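Transcriptional regulator (Thermus thermophilus, PDB 2H0A) probably acts as a transcriptional regulator (repressor) of the CcpA type, with a periplasmic-binding-protein-like core built of two lobes. Local coordinates at residues T11-R16 with G214-P219; P80-D85 with Q242-R247; A230-A235 with V258-V263. One frame throughout, in Å; residues are numbered along the deposited sequence.

Interaction 1 of 3, residues T11-R16 with G214-P219; sequences TEFYRR and GFDGHP
E12 and H218 mark the nearest backbone approach, 7.3 Å from CA to CA, where the first turn of helix 12-25 faces the loop that leaves strand 210-215. In the two-lobed periplasmic-binding-protein-like fold this contact spans the cleft: the helix belongs to the N-terminal lobe and the loop to the C-terminal one. The imidazole of H218 is held between two aliphatic groups, with CB of D216, two residues earlier in the chain, over the centre of one face and CG of E12 over the other. E12 CG is anti to the backbone N (chi1 173°), which lays it over the imidazole. The contact qualifies as CH-pi, since CG lies 3.5 Å from the ring centroid of H218 and only 18° off the normal.

R16 NH1 supplies the direct polar link. It bonds D216 O at 2.6 Å almost in line with the carbonyl (C=O...N angle 178°), and H218 ND1 at 3.0 Å. The carbonyl lies near the guanidinium plane, whereas R16 NH1 is tilted from the imidazole plane. Two bonds thus grip one nitrogen, while R16 NH2 reaches Q231 O and E234 OE1, which fixes the rotation of the group. At the other ring nitrogen of H218, NE2, a bound water also accepts from F13 N at 2.8 Å, and D189 holds the backbone N of H218. At the outer edge, R15 takes the E12 carboxylate side-on, NE to OE1 at 2.7 Å, and E12 OE2 comes to rest 3.5 Å from CD of P219.

Interaction 2 of 3, residues P80-D85 with Q242-R247; sequences PVVLVD and QLLLER
V82 and L244 lie closest of the pairs here, CA to CA 5.9 Å, and their methyl groups carry most of the contact. CG1 of V82 meets CD1 of L244 at 3.5 Å and also touches its CB, so the valine branch lies against the root as well as the end of the leucine. The second branch, CG2 of V82, approaches CD1 of L243 at 4.1 Å, with the two side chains crossing at about a right angle. The valine torsion explains this division of labour: with chi1 at 55°, CG2 stands anti to the backbone N and CG1 sits between N and the carbonyl carbon, so each methyl serves a different leucine of the same helical turn.

A further apolar contact lies at the start of the strand, where CB of P80 packs against CB of R247 at 4.1 Å. Of a different kind is the van der Waals approach of a polar atom to a methyl, P80 O to CD1 of L244 at 3.7 Å.

Strand 81-84 is an inner strand of the parallel sheet of the N-terminal lobe, flanked by strands 58-62 and 92-96, and helix 233-248 packs on that sheet although it comes after strand 227-230 of the C-terminal lobe in sequence. The leucines also reach the flanking strands, L244 touching I60 and L243 touching V94.

Polar bonds hold the two elements beside this apolar patch. V82 is tied into the sheet by backbone bonds to L59 and L61. Within the helix, R247 N bonds L243 O at 3.0 Å. The end of the R247 chain leads away from P80, toward D92; there NH1 forms a salt bridge with D92 OD1, and NE makes a weak bond to Y251 O.

Interaction 3 of 3, residues A230-A235 with V258-V263; sequences AQPVEA and VRFEPV
A230 N donates to V263 O at 2.8 Å, the shortest polar bond of the contact, and V263 N returns a bond to A230 O at 3.1 Å. CA of P262 adds a supplementary CA-H...O contact to A230 O at 3.2 Å. The two reciprocal bonds define A230 and V263 as an antiparallel hydrogen-bonded pair, with both side chains on the same face of the sheet and A230 CB 4.3 Å from V263 CG1.

A230-A235 and V258-V263 are consistent with two of the three interlobe crossings seen in LacI-type relatives of periplasmic binding proteins. Beyond the pair the passages diverge: P232, the centre of an inverse gamma turn and the N-cap residue, leads into helix 233-248, while segment 258-263 belongs to the interrupted strand 257-265.

F260 lies between them. Its CG is anti to the carbonyl carbon (chi1 -76°), which sends the ring toward P232 and A235. CD2 of F260 meets CG of P232 at 3.5 Å, the two side chains crossing obliquely. Farther along the ring, CE2 touches CB of A235 at 3.8 Å and CZ approaches the carbonyl O of that residue. L96 of strand 92-96 also packs against both P232 and F260. At the exposed edge, R259 NH2 bridges to E261 OE2 at 2.9 Å and also pairs with D97.

Interactions 2 and 3 both use helix 233-248, the first near its C-terminal end inside the N-terminal lobe, the second at its start by the hinge. Interaction 2 is buried and apolar, as suits a helix laid on a sheet; interaction 3 lies at the surface and combines backbone pairing with one aromatic ring; interaction 1, partly buried, relies on hydrogen bonds from one arginine, a CH-pi contact and a bridging water. Interactions 1 and 3, with centres 11 Å apart, are joined directly, F13 of the first packing on V233 of the second. Interactions 1 and 2 meet more lightly, F13 CZ packing 3.3 Å from D85 OD1, whereas interactions 2 and 3 do not touch.

Interaction 1 of 3, residues T11-R16 with G214-P219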
ATOM      1  N   THR A  11      -4.645   6.624  -1.760  1.00 62.01           N
ATOM      2  CA  THR A  11      -5.818   5.762  -1.676  1.00 58.99           C
ATOM      3  C   THR A  11      -6.961   6.485  -2.374  1.00 55.62           C
ATOM      4  O   THR A  11      -6.819   7.648  -2.745  1.00 55.65           O
ATOM      5  CB  THR A  11      -6.206   5.516  -0.217  1.00 60.39           C
ATOM      6  OG1 THR A  11      -6.255   6.769   0.478  1.00 61.31           O
ATOM      7  CG2 THR A  11      -5.193   4.612   0.455  1.00 61.25           C
ATOM      8  N   GLU A  12      -8.090   5.812  -2.560  1.00 50.94           N
ATOM      9  CA  GLU A  12      -9.225   6.439  -3.228  1.00 48.25           C
ATOM     10  C   GLU A  12      -9.746   7.632  -2.422  1.00 46.82           C
ATOM     11  O   GLU A  12     -10.343   8.554  -2.973  1.00 45.17           O
ATOM     12  CB  GLU A  12     -10.345   5.416  -3.436  1.00 48.72           C
ATOM     13  CG  GLU A  12     -11.639   6.007  -3.971  1.00 51.53           C
ATOM     14  CD  GLU A  12     -11.538   6.456  -5.418  1.00 54.08           C
ATOM     15  OE1 GLU A  12     -10.438   6.871  -5.840  1.00 55.84           O
ATOM     16  OE2 GLU A  12     -12.566   6.408  -6.130  1.00 54.67           O
ATOM     17  N   PHE A  13      -9.501   7.607  -1.115  1.00 45.84           N
ATOM     18  CA  PHE A  13      -9.947   8.667  -0.221  1.00 44.99           C
ATOM     19  C   PHE A  13      -9.252   9.974  -0.544  1.00 46.03           C
ATOM     20  O   PHE A  13      -9.826  11.055  -0.391  1.00 47.01           O
ATOM     21  CB  PHE A  13      -9.662   8.281   1.231  1.00 43.35           C
ATOM     22  CG  PHE A  13     -10.038   9.342   2.236  1.00 41.72           C
ATOM     23  CD1 PHE A  13     -11.366   9.564   2.576  1.00 38.92           C
ATOM     24  CD2 PHE A  13      -9.054  10.116   2.852  1.00 40.13           C
ATOM     25  CE1 PHE A  13     -11.706  10.535   3.520  1.00 37.34           C
ATOM     26  CE2 PHE A  13      -9.393  11.086   3.797  1.00 38.67           C
ATOM     27  CZ  PHE A  13     -10.719  11.293   4.128  1.00 35.86           C
ATOM     28  N   TYR A  14      -8.008   9.880  -0.989  1.00 46.69           N
ATOM     29  CA  TYR A  14      -7.266  11.076  -1.322  1.00 47.69           C
ATOM     30  C   TYR A  14      -7.552  11.498  -2.745  1.00 47.55           C
ATOM     31  O   TYR A  14      -7.459  12.676  -3.073  1.00 48.84           O
ATOM     32  CB  TYR A  14      -5.777  10.847  -1.075  1.00 50.84           C
ATOM     33  CG  TYR A  14      -5.523  10.596   0.387  1.00 56.88           C
ATOM     34  CD1 TYR A  14      -5.598  11.639   1.312  1.00 58.99           C
ATOM     35  CD2 TYR A  14      -5.366   9.299   0.870  1.00 60.10           C
ATOM     36  CE1 TYR A  14      -5.541  11.395   2.680  1.00 62.29           C
ATOM     37  CE2 TYR A  14      -5.308   9.040   2.236  1.00 63.85           C
ATOM     38  CZ  TYR A  14      -5.402  10.093   3.137  1.00 64.89           C
ATOM     39  OH  TYR A  14      -5.399   9.827   4.490  1.00 67.08           O
ATOM     40  N   ARG A  15      -7.925  10.552  -3.597  1.00 46.60           N
ATOM     41  CA  ARG A  15      -8.230  10.931  -4.965  1.00 46.09           C
ATOM     42  C   ARG A  15      -9.470  11.808  -4.900  1.00 45.95           C
ATOM     43  O   ARG A  15      -9.495  12.901  -5.463  1.00 46.54           O
ATOM     44  CB  ARG A  15      -8.514   9.714  -5.850  1.00 45.47           C
ATOM     45  CG  ARG A  15      -8.734  10.096  -7.311  1.00 45.69           C
ATOM     46  CD  ARG A  15      -9.357   8.984  -8.146  1.00 45.98           C
ATOM     47  NE  ARG A  15     -10.755   8.737  -7.801  1.00 48.24           N
ATOM     48  CZ  ARG A  15     -11.733   9.629  -7.936  1.00 49.58           C
ATOM     49  NH1 ARG A  15     -11.478  10.840  -8.413  1.00 50.12           N
ATOM     50  NH2 ARG A  15     -12.968   9.313  -7.584  1.00 51.27           N
ATOM     51  N   ARG A  16     -10.490  11.325  -4.192  1.00 45.12           N
ATOM     52  CA  ARG A  16     -11.750  12.056  -4.045  1.00 43.93           C
ATOM     53  C   ARG A  16     -11.566  13.379  -3.323  1.00 43.00           C
ATOM     54  O   ARG A  16     -12.243  14.356  -3.631  1.00 43.18           O
ATOM     55  CB  ARG A  16     -12.770  11.221  -3.273  1.00 41.98           C
ATOM     56  CG  ARG A  16     -13.085   9.877  -3.893  1.00 42.81           C
ATOM     57  CD  ARG A  16     -13.908   9.048  -2.925  1.00 43.14           C
ATOM     58  NE  ARG A  16     -15.179   9.696  -2.618  1.00 44.24           N
ATOM     59  CZ  ARG A  16     -15.985   9.341  -1.624  1.00 42.40           C
ATOM     60  NH1 ARG A  16     -15.658   8.331  -0.827  1.00 40.33           N
ATOM     61  NH2 ARG A  16     -17.116  10.002  -1.427  1.00 40.09           N
ATOM     62  N   GLY A 214     -19.599  -1.506   4.480  1.00 37.31           N
ATOM     63  CA  GLY A 214     -18.320  -0.820   4.424  1.00 36.36           C
ATOM     64  C   GLY A 214     -18.391   0.580   5.017  1.00 36.40           C
ATOM     65  O   GLY A 214     -19.395   0.970   5.602  1.00 34.71           O
ATOM     66  N   PHE A 215     -17.308   1.333   4.867  1.00 38.11           N
ATOM     67  CA  PHE A 215     -17.207   2.699   5.366  1.00 38.97           C
ATOM     68  C   PHE A 215     -16.506   3.411   4.211  1.00 39.58           C
ATOM     69  O   PHE A 215     -15.745   2.794   3.492  1.00 39.91           O
ATOM     70  CB  PHE A 215     -16.514   2.708   6.724  1.00 38.73           C
ATOM     71  CG  PHE A 215     -16.779   3.934   7.526  1.00 39.46           C
ATOM     72  CD1 PHE A 215     -16.234   5.160   7.154  1.00 39.68           C
ATOM     73  CD2 PHE A 215     -17.595   3.871   8.654  1.00 40.82           C
ATOM     74  CE1 PHE A 215     -16.501   6.310   7.899  1.00 40.09           C
ATOM     75  CE2 PHE A 215     -17.869   5.016   9.406  1.00 40.30           C
ATOM     76  CZ  PHE A 215     -17.321   6.238   9.027  1.00 38.59           C
ATOM     77  N   ASP A 216     -16.786   4.701   4.051  1.00 40.87           N
ATOM     78  CA  ASP A 216     -16.225   5.553   2.995  1.00 42.13           C
ATOM     79  C   ASP A 216     -17.004   5.868   1.720  1.00 41.58           C
ATOM     80  O   ASP A 216     -16.582   6.686   0.920  1.00 40.95           O
ATOM     81  CB  ASP A 216     -15.051   4.888   2.264  1.00 44.13           C
ATOM     82  CG  ASP A 216     -13.718   5.048   2.992  1.00 47.29           C
ATOM     83  OD1 ASP A 216     -13.573   5.925   3.877  1.00 49.57           O
ATOM     84  OD2 ASP A 216     -12.785   4.292   2.655  1.00 48.95           O
ATOM     85  N   GLY A 217     -18.140   5.213   1.526  1.00 41.37           N
ATOM     86  CA  GLY A 217     -18.938   5.500   0.351  1.00 42.05           C
ATOM     87  C   GLY A 217     -18.254   5.750  -0.987  1.00 43.85           C
ATOM     88  O   GLY A 217     -18.686   6.606  -1.768  1.00 45.28           O
ATOM     89  N   HIS A 218     -17.138   5.071  -1.225  1.00 43.50           N
ATOM     90  CA  HIS A 218     -16.399   5.240  -2.469  1.00 42.94           C
ATOM     91  C   HIS A 218     -17.216   4.962  -3.717  1.00 45.21           C
ATOM     92  O   HIS A 218     -18.161   4.177  -3.689  1.00 46.09           O
ATOM     93  CB  HIS A 218     -15.163   4.341  -2.501  1.00 40.35           C
ATOM     94  CG  HIS A 218     -14.072   4.789  -1.589  1.00 38.98           C
ATOM     95  ND1 HIS A 218     -13.783   6.117  -1.375  1.00 40.48           N
ATOM     96  CD2 HIS A 218     -13.186   4.085  -0.850  1.00 40.30           C
ATOM     97  CE1 HIS A 218     -12.765   6.215  -0.539  1.00 40.01           C
ATOM     98  NE2 HIS A 218     -12.384   4.996  -0.206  1.00 40.95           N
ATOM     99  N   PRO A 219     -16.859   5.607  -4.836  1.00 46.79           N
ATOM    100  CA  PRO A 219     -17.577   5.407  -6.095  1.00 46.65           C
ATOM    101  C   PRO A 219     -17.685   3.931  -6.487  1.00 46.73           C
ATOM    102  O   PRO A 219     -18.735   3.471  -6.922  1.00 45.78           O
ATOM    103  CB  PRO A 219     -16.742   6.208  -7.090  1.00 46.07           C
ATOM    104  CG  PRO A 219     -16.254   7.346  -6.255  1.00 45.73           C
ATOM    105  CD  PRO A 219     -15.841   6.665  -4.974  1.00 47.18           C
TER
HETATM  106  O   HOH W   1      -9.564   5.113   0.193  1.00 19.65           O

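Interaction 2 of 3, residues P80-D85 with Q242-R247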
ATOM      1  N   PRO A  80      -1.046  30.602   4.967  1.00 76.56           N
ATOM      2  CA  PRO A  80      -2.214  30.126   5.712  1.00 72.76           C
ATOM      3  C   PRO A  80      -2.352  28.609   5.535  1.00 69.32           C
ATOM      4  O   PRO A  80      -2.124  28.078   4.443  1.00 68.42           O
ATOM      5  CB  PRO A  80      -3.363  30.898   5.073  1.00 73.50           C
ATOM      6  CG  PRO A  80      -2.896  31.073   3.654  1.00 74.11           C
ATOM      7  CD  PRO A  80      -1.453  31.462   3.842  1.00 74.59           C
ATOM      8  N   VAL A  81      -2.720  27.916   6.607  1.00 65.36           N
ATOM      9  CA  VAL A  81      -2.868  26.468   6.547  1.00 61.35           C
ATOM     10  C   VAL A  81      -4.250  26.010   7.011  1.00 59.78           C
ATOM     11  O   VAL A  81      -4.730  26.404   8.076  1.00 59.48           O
ATOM     12  CB  VAL A  81      -1.793  25.768   7.409  1.00 59.64           C
ATOM     13  CG1 VAL A  81      -1.896  24.263   7.247  1.00 58.87           C
ATOM     14  N   VAL A  82      -4.889  25.177   6.198  1.00 57.76           N
ATOM     15  CA  VAL A  82      -6.205  24.653   6.526  1.00 56.81           C
ATOM     16  C   VAL A  82      -6.159  23.126   6.518  1.00 56.66           C
ATOM     17  O   VAL A  82      -5.796  22.512   5.513  1.00 57.01           O
ATOM     18  CB  VAL A  82      -7.267  25.150   5.515  1.00 56.20           C
ATOM     19  CG1 VAL A  82      -6.837  24.810   4.102  1.00 57.17           C
ATOM     20  CG2 VAL A  82      -8.619  24.530   5.824  1.00 55.01           C
ATOM     21  N   LEU A  83      -6.512  22.525   7.653  1.00 55.64           N
ATOM     22  CA  LEU A  83      -6.520  21.070   7.807  1.00 54.51           C
ATOM     23  C   LEU A  83      -7.826  20.457   7.330  1.00 53.44           C
ATOM     24  O   LEU A  83      -8.892  21.035   7.518  1.00 54.24           O
ATOM     25  CB  LEU A  83      -6.335  20.686   9.274  1.00 55.08           C
ATOM     26  CG  LEU A  83      -4.994  20.910   9.960  1.00 57.12           C
ATOM     27  CD1 LEU A  83      -5.130  20.561  11.430  1.00 57.79           C
ATOM     28  CD2 LEU A  83      -3.933  20.041   9.314  1.00 59.28           C
ATOM     29  N   VAL A  84      -7.740  19.283   6.718  1.00 51.22           N
ATOM     30  CA  VAL A  84      -8.924  18.586   6.255  1.00 50.74           C
ATOM     31  C   VAL A  84      -8.810  17.140   6.706  1.00 52.28           C
ATOM     32  O   VAL A  84      -7.751  16.527   6.577  1.00 51.48           O
ATOM     33  CB  VAL A  84      -9.080  18.646   4.715  1.00 49.33           C
ATOM     34  CG1 VAL A  84      -7.886  18.008   4.033  1.00 48.93           C
ATOM     35  CG2 VAL A  84     -10.375  17.947   4.301  1.00 46.80           C
ATOM     36  N   ASP A  85      -9.908  16.607   7.240  1.00 54.04           N
ATOM     37  CA  ASP A  85      -9.949  15.244   7.754  1.00 55.38           C
ATOM     38  C   ASP A  85      -9.116  15.198   9.024  1.00 56.24           C
ATOM     39  O   ASP A  85      -8.668  14.139   9.453  1.00 54.99           O
ATOM     40  CB  ASP A  85      -9.381  14.258   6.738  1.00 57.20           C
ATOM     41  CG  ASP A  85      -9.515  12.823   7.192  1.00 58.93           C
ATOM     42  OD1 ASP A  85     -10.658  12.329   7.264  1.00 59.59           O
ATOM     43  OD2 ASP A  85      -8.482  12.190   7.492  1.00 60.50           O
ATOM     44  N   GLN A 242     -12.267  26.180  -0.023  1.00 45.03           N
ATOM     45  CA  GLN A 242     -12.943  27.460   0.186  1.00 43.24           C
ATOM     46  C   GLN A 242     -12.410  28.227   1.384  1.00 41.25           C
ATOM     47  O   GLN A 242     -12.151  29.421   1.289  1.00 40.31           O
ATOM     48  CB  GLN A 242     -14.450  27.254   0.350  1.00 44.40           C
ATOM     49  CG  GLN A 242     -15.225  28.549   0.626  1.00 47.13           C
ATOM     50  CD  GLN A 242     -15.237  29.532  -0.549  1.00 47.77           C
ATOM     51  OE1 GLN A 242     -15.436  30.736  -0.355  1.00 47.33           O
ATOM     52  NE2 GLN A 242     -15.042  29.024  -1.766  1.00 47.98           N
ATOM     53  N   LEU A 243     -12.257  27.544   2.512  1.00 41.14           N
ATOM     54  CA  LEU A 243     -11.743  28.178   3.722  1.00 42.00           C
ATOM     55  C   LEU A 243     -10.379  28.758   3.426  1.00 42.01           C
ATOM     56  O   LEU A 243     -10.084  29.887   3.808  1.00 42.12           O
ATOM     57  CB  LEU A 243     -11.615  27.164   4.865  1.00 42.04           C
ATOM     58  CG  LEU A 243     -12.888  26.599   5.501  1.00 41.88           C
ATOM     59  CD1 LEU A 243     -12.539  25.403   6.354  1.00 43.14           C
ATOM     60  CD2 LEU A 243     -13.570  27.664   6.332  1.00 41.47           C
ATOM     61  N   LEU A 244      -9.554  27.974   2.737  1.00 43.00           N
ATOM     62  CA  LEU A 244      -8.204  28.391   2.379  1.00 43.41           C
ATOM     63  C   LEU A 244      -8.235  29.691   1.587  1.00 43.94           C
ATOM     64  O   LEU A 244      -7.484  30.620   1.887  1.00 42.83           O
ATOM     65  CB  LEU A 244      -7.517  27.305   1.553  1.00 43.34           C
ATOM     66  CG  LEU A 244      -6.041  27.546   1.244  1.00 42.30           C
ATOM     67  CD1 LEU A 244      -5.242  27.549   2.531  1.00 40.34           C
ATOM     68  CD2 LEU A 244      -5.540  26.470   0.310  1.00 44.46           C
ATOM     69  N   LEU A 245      -9.099  29.735   0.576  1.00 45.54           N
ATOM     70  CA  LEU A 245      -9.269  30.909  -0.276  1.00 46.84           C
ATOM     71  C   LEU A 245      -9.625  32.114   0.561  1.00 47.96           C
ATOM     72  O   LEU A 245      -9.010  33.176   0.443  1.00 47.90           O
ATOM     73  CB  LEU A 245     -10.395  30.694  -1.278  1.00 48.99           C
ATOM     74  CG  LEU A 245     -10.102  29.987  -2.597  1.00 52.85           C
ATOM     75  CD1 LEU A 245     -11.391  29.909  -3.400  1.00 54.40           C
ATOM     76  CD2 LEU A 245      -9.032  30.756  -3.375  1.00 53.72           C
ATOM     77  N   GLU A 246     -10.643  31.945   1.398  1.00 48.33           N
ATOM     78  CA  GLU A 246     -11.095  33.023   2.261  1.00 48.71           C
ATOM     79  C   GLU A 246      -9.896  33.566   3.012  1.00 48.58           C
ATOM     80  O   GLU A 246      -9.701  34.773   3.106  1.00 50.22           O
ATOM     81  CB  GLU A 246     -12.155  32.506   3.235  1.00 48.10           C
ATOM     82  CG  GLU A 246     -13.544  32.397   2.622  1.00 48.68           C
ATOM     83  CD  GLU A 246     -14.438  31.397   3.339  1.00 49.83           C
ATOM     84  OE1 GLU A 246     -14.181  31.088   4.520  1.00 49.72           O
ATOM     85  OE2 GLU A 246     -15.409  30.922   2.717  1.00 49.93           O
ATOM     86  N   ARG A 247      -9.076  32.660   3.521  1.00 48.08           N
ATOM     87  CA  ARG A 247      -7.898  33.051   4.267  1.00 47.15           C
ATOM     88  C   ARG A 247      -6.831  33.663   3.349  1.00 47.72           C
ATOM     89  O   ARG A 247      -6.206  34.668   3.696  1.00 46.55           O
ATOM     90  CB  ARG A 247      -7.336  31.838   5.006  1.00 45.52           C
ATOM     91  CG  ARG A 247      -7.038  32.112   6.463  1.00 44.73           C
ATOM     92  CD  ARG A 247      -8.170  31.695   7.394  1.00 42.56           C
ATOM     93  NE  ARG A 247      -8.198  32.542   8.585  1.00 40.02           N
ATOM     94  CZ  ARG A 247      -8.653  32.169   9.776  1.00 39.43           C
ATOM     95  NH1 ARG A 247      -9.125  30.951   9.973  1.00 38.56           N
ATOM     96  NH2 ARG A 247      -8.634  33.025  10.780  1.00 37.90           N
TER

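Interaction 3 of 3, residues A230-A235 with V258-V263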
ATOM      1  N   ALA A 230     -21.399   6.218   3.963  1.00 36.56           N
ATOM      2  CA  ALA A 230     -20.761   7.157   3.043  1.00 38.12           C
ATOM      3  C   ALA A 230     -20.250   8.482   3.600  1.00 37.32           C
ATOM      4  O   ALA A 230     -20.954   9.178   4.328  1.00 38.00           O
ATOM      5  CB  ALA A 230     -21.701   7.430   1.858  1.00 38.69           C
ATOM      6  N   GLN A 231     -19.013   8.808   3.232  1.00 36.94           N
ATOM      7  CA  GLN A 231     -18.361  10.052   3.615  1.00 36.79           C
ATOM      8  C   GLN A 231     -18.408  11.002   2.416  1.00 36.61           C
ATOM      9  O   GLN A 231     -18.223  10.574   1.284  1.00 35.85           O
ATOM     10  CB  GLN A 231     -16.892   9.835   3.940  1.00 38.81           C
ATOM     11  CG  GLN A 231     -16.571   8.989   5.136  1.00 42.22           C
ATOM     12  CD  GLN A 231     -15.091   9.087   5.479  1.00 44.52           C
ATOM     13  OE1 GLN A 231     -14.620  10.129   5.943  1.00 45.19           O
ATOM     14  NE2 GLN A 231     -14.349   8.012   5.232  1.00 44.52           N
ATOM     15  N   PRO A 232     -18.668  12.302   2.654  1.00 37.21           N
ATOM     16  CA  PRO A 232     -18.727  13.309   1.580  1.00 36.01           C
ATOM     17  C   PRO A 232     -17.327  13.874   1.385  1.00 35.71           C
ATOM     18  O   PRO A 232     -17.090  15.063   1.597  1.00 35.36           O
ATOM     19  CB  PRO A 232     -19.688  14.343   2.146  1.00 36.33           C
ATOM     20  CG  PRO A 232     -19.337  14.312   3.633  1.00 35.58           C
ATOM     21  CD  PRO A 232     -19.204  12.844   3.923  1.00 35.76           C
ATOM     22  N   VAL A 233     -16.407  13.003   0.985  1.00 37.50           N
ATOM     23  CA  VAL A 233     -14.995  13.350   0.810  1.00 38.58           C
ATOM     24  C   VAL A 233     -14.680  14.502  -0.142  1.00 39.44           C
ATOM     25  O   VAL A 233     -13.832  15.337   0.159  1.00 39.79           O
ATOM     26  CB  VAL A 233     -14.188  12.097   0.401  1.00 38.26           C
ATOM     27  CG1 VAL A 233     -12.708  12.385   0.461  1.00 38.55           C
ATOM     28  CG2 VAL A 233     -14.529  10.942   1.327  1.00 36.52           C
ATOM     29  N   GLU A 234     -15.350  14.559  -1.282  1.00 40.25           N
ATOM     30  CA  GLU A 234     -15.112  15.648  -2.219  1.00 40.86           C
ATOM     31  C   GLU A 234     -15.543  16.958  -1.574  1.00 39.09           C
ATOM     32  O   GLU A 234     -14.786  17.932  -1.562  1.00 39.36           O
ATOM     33  CB  GLU A 234     -15.886  15.422  -3.522  1.00 43.36           C
ATOM     34  CG  GLU A 234     -15.535  14.123  -4.225  1.00 48.47           C
ATOM     35  CD  GLU A 234     -16.300  12.930  -3.679  1.00 52.62           C
ATOM     36  OE1 GLU A 234     -16.493  12.853  -2.446  1.00 55.33           O
ATOM     37  OE2 GLU A 234     -16.702  12.058  -4.482  1.00 54.60           O
ATOM     38  N   ALA A 235     -16.756  16.969  -1.024  1.00 37.43           N
ATOM     39  CA  ALA A 235     -17.297  18.161  -0.360  1.00 36.58           C
ATOM     40  C   ALA A 235     -16.370  18.600   0.774  1.00 35.37           C
ATOM     41  O   ALA A 235     -16.238  19.796   1.057  1.00 34.49           O
ATOM     42  CB  ALA A 235     -18.701  17.870   0.181  1.00 34.56           C
ATOM     43  N   VAL A 258     -15.270  23.046  10.663  1.00 41.74           N
ATOM     44  CA  VAL A 258     -16.433  22.560   9.915  1.00 41.95           C
ATOM     45  C   VAL A 258     -16.523  21.036   9.998  1.00 41.90           C
ATOM     46  O   VAL A 258     -15.603  20.320   9.602  1.00 42.49           O
ATOM     47  CB  VAL A 258     -16.387  22.995   8.426  1.00 41.29           C
ATOM     48  CG1 VAL A 258     -17.490  22.300   7.644  1.00 38.90           C
ATOM     49  CG2 VAL A 258     -16.577  24.499   8.322  1.00 40.84           C
ATOM     50  N   ARG A 259     -17.649  20.559  10.514  1.00 40.88           N
ATOM     51  CA  ARG A 259     -17.894  19.138  10.709  1.00 40.65           C
ATOM     52  C   ARG A 259     -18.929  18.549   9.752  1.00 41.31           C
ATOM     53  O   ARG A 259     -20.047  19.059   9.618  1.00 42.89           O
ATOM     54  CB  ARG A 259     -18.318  18.916  12.166  1.00 40.28           C
ATOM     55  CG  ARG A 259     -19.072  17.641  12.468  1.00 38.85           C
ATOM     56  CD  ARG A 259     -19.525  17.651  13.930  1.00 39.90           C
ATOM     57  NE  ARG A 259     -20.431  16.551  14.246  1.00 40.51           N
ATOM     58  CZ  ARG A 259     -21.704  16.486  13.864  1.00 41.90           C
ATOM     59  NH1 ARG A 259     -22.246  17.470  13.154  1.00 41.37           N
ATOM     60  NH2 ARG A 259     -22.425  15.413  14.166  1.00 40.94           N
ATOM     61  N   PHE A 260     -18.544  17.468   9.083  1.00 40.69           N
ATOM     62  CA  PHE A 260     -19.427  16.791   8.149  1.00 41.48           C
ATOM     63  C   PHE A 260     -20.013  15.547   8.807  1.00 41.94           C
ATOM     64  O   PHE A 260     -19.494  15.078   9.816  1.00 43.31           O
ATOM     65  CB  PHE A 260     -18.656  16.409   6.877  1.00 40.82           C
ATOM     66  CG  PHE A 260     -18.403  17.565   5.948  1.00 39.95           C
ATOM     67  CD1 PHE A 260     -17.533  18.591   6.305  1.00 38.35           C
ATOM     68  CD2 PHE A 260     -19.044  17.633   4.712  1.00 39.99           C
ATOM     69  CE1 PHE A 260     -17.302  19.666   5.444  1.00 37.52           C
ATOM     70  CE2 PHE A 260     -18.820  18.708   3.840  1.00 38.91           C
ATOM     71  CZ  PHE A 260     -17.949  19.723   4.207  1.00 36.91           C
ATOM     72  N   GLU A 261     -21.101  15.022   8.251  1.00 42.50           N
ATOM     73  CA  GLU A 261     -21.727  13.823   8.804  1.00 43.81           C
ATOM     74  C   GLU A 261     -21.845  12.741   7.749  1.00 41.69           C
ATOM     75  O   GLU A 261     -22.187  13.012   6.605  1.00 40.50           O
ATOM     76  CB  GLU A 261     -23.136  14.112   9.351  1.00 46.85           C
ATOM     77  CG  GLU A 261     -23.218  15.153  10.460  1.00 52.83           C
ATOM     78  CD  GLU A 261     -24.611  15.231  11.092  1.00 56.92           C
ATOM     79  OE1 GLU A 261     -25.617  15.168  10.347  1.00 57.76           O
ATOM     80  OE2 GLU A 261     -24.699  15.369  12.335  1.00 58.16           O
ATOM     81  N   PRO A 262     -21.557  11.492   8.125  1.00 41.09           N
ATOM     82  CA  PRO A 262     -21.640  10.361   7.204  1.00 41.16           C
ATOM     83  C   PRO A 262     -23.089   9.887   7.141  1.00 41.49           C
ATOM     84  O   PRO A 262     -23.885  10.197   8.025  1.00 43.19           O
ATOM     85  CB  PRO A 262     -20.716   9.342   7.848  1.00 41.02           C
ATOM     86  CG  PRO A 262     -20.972   9.574   9.303  1.00 41.28           C
ATOM     87  CD  PRO A 262     -20.972  11.079   9.412  1.00 41.65           C
ATOM     88  N   VAL A 263     -23.438   9.140   6.105  1.00 40.66           N
ATOM     89  CA  VAL A 263     -24.807   8.672   5.977  1.00 41.49           C
ATOM     90  C   VAL A 263     -24.841   7.244   5.463  1.00 40.85           C
ATOM     91  O   VAL A 263     -24.035   6.858   4.618  1.00 40.80           O
ATOM     92  CB  VAL A 263     -25.614   9.588   5.013  1.00 42.72           C
ATOM     93  CG1 VAL A 263     -25.019   9.518   3.614  1.00 43.31           C
ATOM     94  CG2 VAL A 263     -27.077   9.182   4.993  1.00 42.56           C
TER